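Local coordinates for Alr1010 protein (Nostoc, PDB 3URG), which probably binds calcium ions in the cells of this cyanobacterium, at residues Glu93-Ile105 / Asp111-Ile123. Sequence-based numbering, arbitrary orientation.
Sequences ECLKDMYVEVADI and DVYTAKLSDIEAI. With MNB (5-mercapto-2-nitro-benzoic acid), chain B.
Y99 lies alongside K116 at the start of an antiparallel hairpin in which strand 99-104 pairs with strand 111-116. Its CG stands anti to the carbonyl carbon (chi1 -67°), which lays the ring along the neighbouring strand. From CB outward, the CB methylene meets the methyl CG2 of T114, CD1 passes the same methyl and the backbone N of K116, and CE1 comes 3.4 Å from K116 CG. Beyond it the phenol OH is 4.2 Å from K116 CD. A tyrosine suits this partly exposed place, since its apolar ring packs beside the lysine methylenes. K116 CD also comes 3.2 Å from D97 OD2, but its NZ stays 4.4 Å from that oxygen, beyond a salt bridge. D97 OD1 accepts directly from M98 N. Water joins D97 to the other segment: one molecule donates to D97 OD1 and M98 O and accepts from S118 N, while a second links OD2 to S118 OG.

Backbone bonds set the register. V100 and A115 exchange a pair, V100 N to A115 O being 2.7 Å, and V102 and Y113 exchange another; L117 N donates to M98 O with an N-H...O angle of 172°. On the buried side the branched V100 and V102, well suited to strands, meet A115, L117 and I120, where V102 CG1 is 4.1 Å from A115 CB. At the far end D104 OD1 lies in the plane of the Y113 ring, at its edge, 3.3 Å from CE2, while OD2 forms a salt bridge with K81.

Strand 111-116 is one edge of a five-stranded antiparallel sheet, strand 120-122 the other, and strand 99-104 also pairs with strand 77-86. W68 of strand 64-72 packs against V102, A115 and I120, and W136 of helix 127-141 against M98 and L117.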
loop_
_atom_site.group_PDB
_atom_site.type_symbol
_atom_site.label_atom_id
_atom_site.label_comp_id
_atom_site.label_asym_id
_atom_site.label_seq_id
_atom_site.Cartn_x
_atom_site.Cartn_y
_atom_site.Cartn_z
ATOM N N GLU A 93 -11.214 -3.414 -5.896
ATOM C CA GLU A 93 -11.297 -1.998 -5.533
ATOM C C GLU A 93 -10.030 -1.240 -5.946
ATOM O O GLU A 93 -9.713 -0.171 -5.416
ATOM C CB GLU A 93 -11.567 -1.849 -4.034
ATOM C CG GLU A 93 -12.818 -2.592 -3.558
ATOM N N CYS A 94 -9.324 -1.807 -6.918
ATOM C CA CYS A 94 -8.051 -1.270 -7.379
ATOM C C CYS A 94 -8.102 0.210 -7.756
ATOM O O CYS A 94 -7.155 0.948 -7.497
ATOM C CB CYS A 94 -7.546 -2.080 -8.568
ATOM S SG CYS A 94 -5.960 -1.511 -9.187
ATOM N N LEU A 95 -9.204 0.649 -8.357
ATOM C CA LEU A 95 -9.285 2.027 -8.846
ATOM C C LEU A 95 -9.298 3.086 -7.740
ATOM O O LEU A 95 -9.021 4.262 -7.993
ATOM C CB LEU A 95 -10.492 2.207 -9.771
ATOM C CG LEU A 95 -10.187 2.303 -11.265
ATOM C CD1 LEU A 95 -9.418 1.079 -11.744
ATOM C CD2 LEU A 95 -11.475 2.480 -12.056
ATOM N N LYS A 96 -9.613 2.674 -6.517
ATOM C CA LYS A 96 -9.741 3.627 -5.414
ATOM C C LYS A 96 -8.487 3.723 -4.536
ATOM O O LYS A 96 -8.023 4.813 -4.199
ATOM C CB LYS A 96 -10.948 3.256 -4.546
ATOM N N ASP A 97 -7.943 2.574 -4.165
ATOM C CA ASP A 97 -6.863 2.532 -3.191
ATOM C C ASP A 97 -6.134 1.222 -3.372
ATOM O O ASP A 97 -6.615 0.347 -4.098
ATOM C CB ASP A 97 -7.453 2.604 -1.777
ATOM C CG ASP A 97 -6.510 3.246 -0.779
ATOM O OD1 ASP A 97 -5.271 3.189 -0.979
ATOM O OD2 ASP A 97 -7.013 3.801 0.223
ATOM N N MET A 98 -4.976 1.086 -2.720
ATOM C CA MET A 98 -4.225 -0.166 -2.738
ATOM C C MET A 98 -4.526 -0.984 -1.481
ATOM O O MET A 98 -4.195 -0.559 -0.377
ATOM C CB MET A 98 -2.717 0.114 -2.840
ATOM C CG MET A 98 -2.324 0.786 -4.182
ATOM S SD MET A 98 -2.438 -0.410 -5.544
ATOM C CE MET A 98 -3.846 0.163 -6.485
ATOM N N TYR A 99 -5.152 -2.149 -1.660
ATOM C CA TYR A 99 -5.534 -3.004 -0.539
ATOM C C TYR A 99 -4.683 -4.259 -0.520
ATOM O O TYR A 99 -4.291 -4.769 -1.567
ATOM C CB TYR A 99 -7.018 -3.403 -0.618
ATOM C CG TYR A 99 -7.974 -2.249 -0.421
ATOM C CD1 TYR A 99 -8.447 -1.919 0.842
ATOM C CD2 TYR A 99 -8.403 -1.491 -1.500
ATOM C CE1 TYR A 99 -9.316 -0.856 1.028
ATOM C CE2 TYR A 99 -9.273 -0.428 -1.328
ATOM C CZ TYR A 99 -9.725 -0.114 -0.060
ATOM O OH TYR A 99 -10.591 0.938 0.113
ATOM N N VAL A 100 -4.391 -4.744 0.678
ATOM C CA VAL A 100 -3.709 -6.006 0.824
ATOM C C VAL A 100 -4.570 -6.926 1.667
ATOM O O VAL A 100 -5.431 -6.482 2.430
ATOM C CB VAL A 100 -2.347 -5.845 1.499
ATOM C CG1 VAL A 100 -1.355 -5.104 0.559
ATOM C CG2 VAL A 100 -2.499 -5.120 2.831
ATOM N N GLU A 101 -4.339 -8.217 1.526
ATOM C CA GLU A 101 -4.998 -9.169 2.388
ATOM C C GLU A 101 -4.117 -9.500 3.578
ATOM O O GLU A 101 -2.926 -9.752 3.410
ATOM C CB GLU A 101 -5.283 -10.445 1.634
ATOM C CG GLU A 101 -5.291 -11.623 2.556
ATOM C CD GLU A 101 -5.703 -12.858 1.842
ATOM O OE1 GLU A 101 -5.822 -13.922 2.487
ATOM O OE2 GLU A 101 -5.905 -12.748 0.617
ATOM N N VAL A 102 -4.715 -9.520 4.771
ATOM C CA VAL A 102 -3.985 -9.775 6.018
ATOM C C VAL A 102 -4.698 -10.840 6.841
ATOM O O VAL A 102 -5.915 -10.987 6.743
ATOM C CB VAL A 102 -3.831 -8.491 6.871
ATOM C CG1 VAL A 102 -3.292 -7.331 5.991
ATOM C CG2 VAL A 102 -5.150 -8.083 7.511
ATOM N N ALA A 103 -3.943 -11.593 7.640
ATOM C CA ALA A 103 -4.540 -12.658 8.446
ATOM C C ALA A 103 -4.077 -12.564 9.883
ATOM O O ALA A 103 -2.901 -12.331 10.143
ATOM C CB ALA A 103 -4.193 -14.033 7.874
ATOM N N ASP A 104 -4.990 -12.732 10.833
ATOM C CA ASP A 104 -4.516 -12.989 12.187
ATOM C C ASP A 104 -4.609 -14.483 12.443
ATOM O O ASP A 104 -5.651 -15.107 12.251
ATOM C CB ASP A 104 -5.173 -12.114 13.273
ATOM C CG ASP A 104 -6.658 -12.316 13.383
ATOM O OD1 ASP A 104 -7.319 -12.477 12.341
ATOM O OD2 ASP A 104 -7.171 -12.291 14.523
ATOM N N ILE A 105 -3.480 -15.051 12.824
ATOM C CA ILE A 105 -3.325 -16.490 12.899
ATOM C C ILE A 105 -3.528 -16.992 14.328
ATOM O O ILE A 105 -3.340 -18.172 14.622
ATOM C CB ILE A 105 -1.940 -16.868 12.388
ATOM C CG1 ILE A 105 -0.877 -16.175 13.239
ATOM C CG2 ILE A 105 -1.791 -16.442 10.939
ATOM C CD1 ILE A 105 0.522 -16.559 12.881
ATOM N N ASP A 111 -8.635 -15.740 10.532
ATOM C CA ASP A 111 -9.567 -14.755 9.999
ATOM C C ASP A 111 -8.813 -13.882 9.008
ATOM O O ASP A 111 -7.810 -13.272 9.367
ATOM C CB ASP A 111 -10.108 -13.868 11.116
ATOM C CG ASP A 111 -10.948 -14.628 12.114
ATOM O OD1 ASP A 111 -11.604 -15.615 11.715
ATOM O OD2 ASP A 111 -10.959 -14.220 13.296
ATOM N N VAL A 112 -9.286 -13.822 7.767
ATOM C CA VAL A 112 -8.644 -12.999 6.744
ATOM C C VAL A 112 -9.408 -11.695 6.530
ATOM O O VAL A 112 -10.639 -11.672 6.556
ATOM C CB VAL A 112 -8.540 -13.739 5.417
ATOM C CG1 VAL A 112 -7.831 -12.881 4.401
ATOM C CG2 VAL A 112 -7.803 -15.056 5.612
ATOM N N TYR A 113 -8.674 -10.608 6.327
ATOM C CA TYR A 113 -9.299 -9.298 6.170
ATOM C C TYR A 113 -8.706 -8.573 4.972
ATOM O O TYR A 113 -7.626 -8.915 4.495
ATOM C CB TYR A 113 -9.066 -8.426 7.406
ATOM C CG TYR A 113 -9.564 -8.991 8.717
ATOM C CD1 TYR A 113 -10.774 -8.568 9.267
ATOM C CD2 TYR A 113 -8.806 -9.916 9.429
ATOM C CE1 TYR A 113 -11.230 -9.079 10.490
ATOM C CE2 TYR A 113 -9.250 -10.432 10.652
ATOM C CZ TYR A 113 -10.459 -10.010 11.175
ATOM O OH TYR A 113 -10.897 -10.521 12.381
ATOM N N THR A 114 -9.410 -7.554 4.502
ATOM C CA THR A 114 -8.854 -6.651 3.505
ATOM C C THR A 114 -8.490 -5.356 4.212
ATOM O O THR A 114 -9.309 -4.790 4.930
ATOM C CB THR A 114 -9.869 -6.374 2.395
ATOM O OG1 THR A 114 -10.229 -7.614 1.773
ATOM C CG2 THR A 114 -9.274 -5.458 1.349
ATOM N N ALA A 115 -7.247 -4.915 4.041
ATOM C CA ALA A 115 -6.761 -3.710 4.689
ATOM C C ALA A 115 -6.117 -2.787 3.657
ATOM O O ALA A 115 -5.449 -3.258 2.716
ATOM C CB ALA A 115 -5.727 -4.073 5.758
ATOM N N LYS A 116 -6.304 -1.483 3.851
ATOM C CA LYS A 116 -5.557 -0.477 3.102
ATOM C C LYS A 116 -4.063 -0.557 3.452
ATOM O O LYS A 116 -3.692 -0.530 4.625
ATOM C CB LYS A 116 -6.083 0.928 3.426
ATOM C CG LYS A 116 -7.558 1.105 3.124
ATOM C CD LYS A 116 -7.963 2.550 2.956
ATOM C CE LYS A 116 -8.221 3.229 4.276
ATOM N NZ LYS A 116 -9.124 4.400 4.081
ATOM N N LEU A 117 -3.204 -0.645 2.437
ATOM C CA LEU A 117 -1.763 -0.652 2.681
ATOM C C LEU A 117 -1.355 0.565 3.519
ATOM O O LEU A 117 -0.440 0.488 4.335
ATOM C CB LEU A 117 -0.993 -0.668 1.351
ATOM C CG LEU A 117 0.522 -0.860 1.442
ATOM C CD1 LEU A 117 0.868 -2.135 2.215
ATOM C CD2 LEU A 117 1.143 -0.905 0.051
ATOM N N SER A 118 -2.037 1.687 3.321
ATOM C CA SER A 118 -1.694 2.924 4.021
ATOM C C SER A 118 -1.953 2.838 5.527
ATOM O O SER A 118 -1.540 3.723 6.282
ATOM C CB SER A 118 -2.481 4.105 3.433
ATOM O OG SER A 118 -3.871 3.939 3.657
ATOM N N ASP A 119 -2.647 1.782 5.951
ATOM C CA ASP A 119 -2.913 1.533 7.379
ATOM C C ASP A 119 -2.012 0.458 7.995
ATOM O O ASP A 119 -2.229 0.023 9.140
ATOM C CB ASP A 119 -4.370 1.132 7.591
ATOM C CG ASP A 119 -5.331 2.305 7.456
ATOM O OD1 ASP A 119 -4.913 3.443 7.742
ATOM O OD2 ASP A 119 -6.508 2.074 7.094
ATOM N N ILE A 120 -0.996 0.047 7.244
ATOM C CA ILE A 120 -0.091 -1.010 7.677
ATOM C C ILE A 120 1.292 -0.457 8.014
ATOM O O ILE A 120 1.914 0.234 7.207
ATOM C CB ILE A 120 0.103 -2.076 6.584
ATOM C CG1 ILE A 120 -1.207 -2.786 6.262
ATOM C CG2 ILE A 120 1.206 -3.079 7.003
ATOM C CD1 ILE A 120 -1.779 -3.558 7.421
ATOM N N GLU A 121 1.782 -0.791 9.199
ATOM C CA GLU A 121 3.144 -0.450 9.574
ATOM C C GLU A 121 3.928 -1.762 9.586
ATOM O O GLU A 121 3.722 -2.598 10.458
ATOM C CB GLU A 121 3.149 0.206 10.958
ATOM C CG GLU A 121 4.452 0.892 11.329
ATOM C CD GLU A 121 4.447 1.438 12.755
ATOM O OE1 GLU A 121 4.184 0.659 13.703
ATOM O OE2 GLU A 121 4.712 2.648 12.925
ATOM N N ALA A 122 4.799 -1.951 8.600
ATOM C CA ALA A 122 5.547 -3.195 8.447
ATOM C C ALA A 122 6.557 -3.401 9.573
ATOM O O ALA A 122 7.151 -2.448 10.071
ATOM C CB ALA A 122 6.242 -3.224 7.111
ATOM N N ILE A 123 6.763 -4.654 9.959
ATOM C CA ILE A 123 7.692 -4.975 11.048
ATOM C C ILE A 123 8.934 -5.705 10.547
ATOM O O ILE A 123 8.838 -6.788 9.972
ATOM C CB ILE A 123 6.997 -5.814 12.137
ATOM C CG1 ILE A 123 5.760 -5.078 12.650
ATOM C CG2 ILE A 123 7.956 -6.095 13.299
ATOM C CD1 ILE A 123 4.905 -5.919 13.549
HETATM C C6 MNB B . -7.389 -4.272 -12.746
HETATM C C1 MNB B . -8.166 -4.066 -13.840
HETATM C C2 MNB B . -8.127 -2.787 -14.487
HETATM C C3 MNB B . -7.279 -1.756 -13.969
HETATM C C4 MNB B . -6.482 -1.978 -12.834
HETATM C C5 MNB B . -6.521 -3.196 -12.226
HETATM S S5 MNB B . -5.521 -3.518 -10.823
HETATM C C10 MNB B . -9.014 -5.222 -14.276
HETATM O O12 MNB B . -9.797 -5.132 -15.196
HETATM O O11 MNB B . -8.993 -6.390 -13.551
HETATM N N7 MNB B . -8.902 -2.442 -15.648
HETATM O O9 MNB B . -8.823 -1.238 -16.129
HETATM O O8 MNB B . -9.620 -3.314 -16.275
HETATM O O HOH W 1 -3.594 2.184 0.701
HETATM O O HOH W 2 -5.404 5.313 1.765
#